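Local coordinates for dihydrodipicolinate synthase (Rhodopseudomonas palustris, PDB 3DZ1), which probably acts as a 4-hydroxy-tetrahydrodipicolinate synthase, the pyruvate-using lyase of lysine biosynthesis, at residues Val159-Trp173 with Ser190-Phe204. Sequence-based numbering, arbitrary orientation.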
# COMPACT_ATOMS: atom_id res chain seq x y z
N VAL A 159 -19.36 -13.19 -11.04
CA VAL A 159 -19.74 -14.37 -11.81
C VAL A 159 -21.13 -14.24 -12.43
O VAL A 159 -21.30 -14.46 -13.63
CB VAL A 159 -19.71 -15.64 -10.92
CG1 VAL A 159 -20.26 -16.83 -11.70
CG2 VAL A 159 -18.28 -15.92 -10.46
N MSE A 160 -22.11 -13.88 -11.62
CA MSE A 160 -23.48 -13.74 -12.12
C MSE A 160 -23.67 -12.57 -13.08
O MSE A 160 -24.60 -12.57 -13.89
CB MSE A 160 -24.45 -13.64 -10.94
CG MSE A 160 -24.47 -14.87 -10.04
SE MSE A 160 -24.83 -16.54 -10.98
CE MSE A 160 -26.77 -16.51 -10.89
N ASP A 161 -22.79 -11.58 -13.00
CA ASP A 161 -22.85 -10.42 -13.90
C ASP A 161 -22.28 -10.81 -15.27
O ASP A 161 -22.57 -10.18 -16.28
CB ASP A 161 -22.01 -9.26 -13.36
CG ASP A 161 -22.76 -8.37 -12.39
OD1 ASP A 161 -23.95 -8.62 -12.11
OD2 ASP A 161 -22.14 -7.40 -11.90
N SER A 162 -21.47 -11.86 -15.28
CA SER A 162 -20.82 -12.32 -16.51
C SER A 162 -21.56 -13.42 -17.26
O SER A 162 -22.31 -14.21 -16.69
CB SER A 162 -19.42 -12.83 -16.20
OG SER A 162 -19.49 -14.12 -15.62
N ALA A 163 -21.31 -13.47 -18.56
CA ALA A 163 -21.93 -14.48 -19.40
C ALA A 163 -21.07 -15.73 -19.36
O ALA A 163 -21.59 -16.85 -19.43
CB ALA A 163 -22.04 -13.96 -20.83
N SER A 164 -19.76 -15.55 -19.20
CA SER A 164 -18.83 -16.68 -19.25
C SER A 164 -17.74 -16.87 -18.19
O SER A 164 -16.71 -17.47 -18.49
CB SER A 164 -18.18 -16.71 -20.63
OG SER A 164 -19.16 -16.68 -21.66
N CYS A 165 -17.92 -16.35 -16.98
CA CYS A 165 -16.90 -16.63 -15.97
C CYS A 165 -17.25 -18.04 -15.49
O CYS A 165 -18.30 -18.25 -14.90
CB CYS A 165 -16.97 -15.66 -14.79
SG CYS A 165 -15.70 -16.05 -13.54
N VAL A 166 -16.37 -18.99 -15.76
CA VAL A 166 -16.63 -20.38 -15.40
C VAL A 166 -15.80 -20.92 -14.25
O VAL A 166 -16.06 -22.01 -13.75
CB VAL A 166 -16.40 -21.32 -16.62
CG1 VAL A 166 -17.34 -20.95 -17.76
CG2 VAL A 166 -14.95 -21.21 -17.08
N MSE A 167 -14.81 -20.16 -13.81
CA MSE A 167 -13.95 -20.65 -12.75
C MSE A 167 -13.34 -19.57 -11.88
O MSE A 167 -13.12 -18.44 -12.32
CB MSE A 167 -12.82 -21.48 -13.38
CG MSE A 167 -11.78 -22.03 -12.40
SE MSE A 167 -10.20 -22.69 -13.35
CE MSE A 167 -10.97 -24.33 -14.06
N LEU A 168 -13.06 -19.95 -10.64
CA LEU A 168 -12.41 -19.07 -9.69
C LEU A 168 -11.09 -19.74 -9.36
O LEU A 168 -11.07 -20.93 -9.02
CB LEU A 168 -13.22 -18.92 -8.40
CG LEU A 168 -12.44 -18.31 -7.22
CD1 LEU A 168 -12.19 -16.83 -7.46
CD2 LEU A 168 -13.23 -18.50 -5.92
N LYS A 169 -9.98 -19.01 -9.49
CA LYS A 169 -8.70 -19.57 -9.09
C LYS A 169 -8.60 -19.02 -7.68
O LYS A 169 -8.29 -17.85 -7.48
CB LYS A 169 -7.53 -19.03 -9.91
CG LYS A 169 -6.22 -19.71 -9.49
CD LYS A 169 -4.98 -19.00 -9.99
CE LYS A 169 -3.73 -19.72 -9.50
NZ LYS A 169 -2.49 -18.99 -9.82
N HIS A 170 -8.91 -19.88 -6.72
CA HIS A 170 -8.92 -19.54 -5.31
C HIS A 170 -7.55 -19.49 -4.66
O HIS A 170 -6.91 -20.53 -4.46
CB HIS A 170 -9.82 -20.54 -4.57
CG HIS A 170 -9.86 -20.35 -3.09
ND1 HIS A 170 -10.66 -19.41 -2.47
CD2 HIS A 170 -9.20 -20.99 -2.09
CE1 HIS A 170 -10.49 -19.47 -1.17
NE2 HIS A 170 -9.61 -20.42 -0.91
N GLU A 171 -7.10 -18.29 -4.31
CA GLU A 171 -5.79 -18.13 -3.68
C GLU A 171 -5.85 -17.25 -2.43
O GLU A 171 -4.82 -16.80 -1.92
CB GLU A 171 -4.80 -17.54 -4.69
CG GLU A 171 -4.64 -18.39 -5.94
CD GLU A 171 -3.38 -18.07 -6.72
OE1 GLU A 171 -3.43 -17.22 -7.64
OE2 GLU A 171 -2.33 -18.66 -6.40
N ASP A 172 -7.06 -17.00 -1.92
CA ASP A 172 -7.20 -16.18 -0.72
C ASP A 172 -6.52 -16.90 0.45
O ASP A 172 -6.49 -18.13 0.50
CB ASP A 172 -8.67 -15.92 -0.39
CG ASP A 172 -8.85 -14.72 0.51
OD1 ASP A 172 -7.83 -14.13 0.93
OD2 ASP A 172 -10.01 -14.36 0.81
N TRP A 173 -6.00 -16.11 1.38
CA TRP A 173 -5.28 -16.66 2.52
C TRP A 173 -5.41 -15.71 3.72
O TRP A 173 -4.81 -14.64 3.73
CB TRP A 173 -3.80 -16.81 2.12
CG TRP A 173 -2.86 -17.22 3.22
CD1 TRP A 173 -2.74 -18.45 3.79
CD2 TRP A 173 -1.89 -16.38 3.85
NE1 TRP A 173 -1.75 -18.43 4.74
CE2 TRP A 173 -1.21 -17.17 4.80
CE3 TRP A 173 -1.52 -15.03 3.71
CZ2 TRP A 173 -0.18 -16.67 5.61
CZ3 TRP A 173 -0.50 -14.52 4.51
CH2 TRP A 173 0.15 -15.34 5.45
N SER A 190 -28.22 -18.89 -5.26
CA SER A 190 -27.80 -17.55 -5.65
C SER A 190 -26.56 -17.57 -6.54
O SER A 190 -26.23 -16.57 -7.18
CB SER A 190 -27.54 -16.69 -4.40
OG SER A 190 -26.53 -17.26 -3.58
N LEU A 191 -25.88 -18.71 -6.61
CA LEU A 191 -24.69 -18.83 -7.44
C LEU A 191 -24.76 -20.06 -8.35
O LEU A 191 -25.00 -21.17 -7.89
CB LEU A 191 -23.43 -18.90 -6.57
CG LEU A 191 -22.08 -19.00 -7.28
CD1 LEU A 191 -21.88 -17.80 -8.20
CD2 LEU A 191 -20.97 -19.08 -6.25
N ARG A 192 -24.56 -19.84 -9.65
CA ARG A 192 -24.61 -20.92 -10.63
C ARG A 192 -23.35 -21.78 -10.58
O ARG A 192 -22.44 -21.50 -9.80
CB ARG A 192 -24.75 -20.33 -12.04
CG ARG A 192 -23.55 -19.54 -12.54
CD ARG A 192 -23.77 -19.14 -13.99
NE ARG A 192 -22.92 -18.06 -14.47
CZ ARG A 192 -21.60 -18.15 -14.64
NH1 ARG A 192 -20.95 -19.27 -14.37
NH2 ARG A 192 -20.95 -17.10 -15.14
N PRO A 193 -23.28 -22.84 -11.40
CA PRO A 193 -22.11 -23.72 -11.41
C PRO A 193 -20.82 -22.91 -11.58
O PRO A 193 -20.76 -21.98 -12.39
CB PRO A 193 -22.38 -24.63 -12.61
CG PRO A 193 -23.87 -24.79 -12.54
CD PRO A 193 -24.33 -23.37 -12.29
N LEU A 194 -19.80 -23.27 -10.81
CA LEU A 194 -18.53 -22.57 -10.84
C LEU A 194 -17.41 -23.49 -10.39
O LEU A 194 -17.47 -24.08 -9.31
CB LEU A 194 -18.57 -21.35 -9.92
CG LEU A 194 -17.29 -20.50 -9.81
CD1 LEU A 194 -17.08 -19.73 -11.10
CD2 LEU A 194 -17.42 -19.53 -8.64
N SER A 195 -16.37 -23.61 -11.22
CA SER A 195 -15.24 -24.45 -10.87
C SER A 195 -14.35 -23.67 -9.91
O SER A 195 -14.16 -22.46 -10.08
CB SER A 195 -14.44 -24.84 -12.12
OG SER A 195 -13.27 -25.58 -11.78
N ILE A 196 -13.84 -24.35 -8.90
CA ILE A 196 -12.95 -23.71 -7.95
C ILE A 196 -11.66 -24.51 -7.87
O ILE A 196 -11.63 -25.62 -7.35
CB ILE A 196 -13.58 -23.60 -6.54
CG1 ILE A 196 -14.83 -22.72 -6.59
CG2 ILE A 196 -12.56 -23.01 -5.56
CD1 ILE A 196 -15.51 -22.51 -5.22
N LEU A 197 -10.59 -23.95 -8.43
CA LEU A 197 -9.28 -24.59 -8.38
C LEU A 197 -8.44 -23.71 -7.48
O LEU A 197 -8.46 -22.48 -7.60
CB LEU A 197 -8.66 -24.68 -9.78
CG LEU A 197 -9.41 -25.54 -10.80
CD1 LEU A 197 -8.51 -25.76 -12.00
CD2 LEU A 197 -9.80 -26.89 -10.19
N CYS A 198 -7.71 -24.34 -6.57
CA CYS A 198 -6.93 -23.59 -5.60
C CYS A 198 -5.46 -23.37 -5.90
O CYS A 198 -4.80 -24.19 -6.55
CB CYS A 198 -7.09 -24.25 -4.23
SG CYS A 198 -8.84 -24.35 -3.76
N GLY A 199 -4.96 -22.24 -5.41
CA GLY A 199 -3.58 -21.88 -5.61
C GLY A 199 -2.84 -21.55 -4.33
O GLY A 199 -2.83 -22.33 -3.38
N ASN A 200 -2.23 -20.36 -4.31
CA ASN A 200 -1.43 -19.92 -3.17
C ASN A 200 -0.39 -20.98 -2.83
O ASN A 200 -0.22 -21.37 -1.68
CB ASN A 200 -2.30 -19.63 -1.94
CG ASN A 200 -1.52 -18.96 -0.82
OD1 ASN A 200 -0.58 -18.21 -1.08
ND2 ASN A 200 -1.89 -19.22 0.43
N GLY A 201 0.30 -21.45 -3.87
CA GLY A 201 1.35 -22.44 -3.72
C GLY A 201 0.92 -23.81 -3.21
O GLY A 201 1.77 -24.65 -2.94
N GLY A 202 -0.39 -24.02 -3.08
CA GLY A 202 -0.89 -25.29 -2.59
C GLY A 202 -0.74 -25.43 -1.09
O GLY A 202 -0.86 -26.52 -0.54
N LEU A 203 -0.48 -24.31 -0.42
CA LEU A 203 -0.27 -24.30 1.02
C LEU A 203 -1.42 -24.90 1.82
O LEU A 203 -1.20 -25.48 2.88
CB LEU A 203 0.02 -22.87 1.49
CG LEU A 203 0.72 -22.67 2.84
CD1 LEU A 203 2.13 -23.24 2.78
CD2 LEU A 203 0.76 -21.18 3.16
N PHE A 204 -2.65 -24.77 1.32
CA PHE A 204 -3.81 -25.32 2.02
C PHE A 204 -4.62 -26.32 1.19
O PHE A 204 -5.79 -26.58 1.49
CB PHE A 204 -4.73 -24.20 2.50
CG PHE A 204 -4.24 -23.50 3.73
CD1 PHE A 204 -3.21 -22.57 3.66
CD2 PHE A 204 -4.77 -23.84 4.98
CE1 PHE A 204 -2.71 -21.98 4.81
CE2 PHE A 204 -4.27 -23.25 6.14
CZ PHE A 204 -3.23 -22.32 6.05
O HOH W 1 -4.49 -20.36 1.16
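Strands 165-170 and 195-198 are parallel neighbours in the TIM barrel, joined by helix 176-188. Five backbone hydrogen bonds join them, from Ser-195 N to Val-166 O at one end to Gly-199 N to His-170 O at the other. Met-167 and Leu-197 lie on one face of the sheet with Lys-169. The selenomethionine chain of Met-167 bends at its end (chi3 -75°), and its CE meets Leu-197 CD1 at 3.5 Å. The side chains of Met-167 and Leu-197 both touch Met-217, a predicted pyruvate-binding residue. On the other face, His-170 CD2 lies 3.8 Å from Cys-198 SG, and helix 176-188 packs on Leu-168 and His-170.

At the start of the strands, Arg-192 NH1 and NH2 both hydrogen-bond Cys-165 O, end-on, each at 2.9 Å. This oxygen sits in the guanidinium plane. Val-159 CG1 covers one guanidinium face, 3.4 Å above the plane. Met-160 SE packs against Arg-192 CG at 3.6 Å. A leucine in place of Arg-192 would probably leave Cys-165 O without either donor and Val-159 CG1 without its flat partner.

After the strands, Glu-171 OE2 takes the N-H of Asn-200 on its anti lone pair, 2.7 Å from Asn-200 N and nearly straight (174°). Glu-171 OE1 forms a salt bridge with Lys-169 NZ and also accepts from Gln-140. A water links Asn-200 ND2 to Asp-172 O. Strand 165-170, helix 176-188 and strand 195-198 form a beta-alpha-beta unit, with the right-handed crossover typical of a TIM barrel.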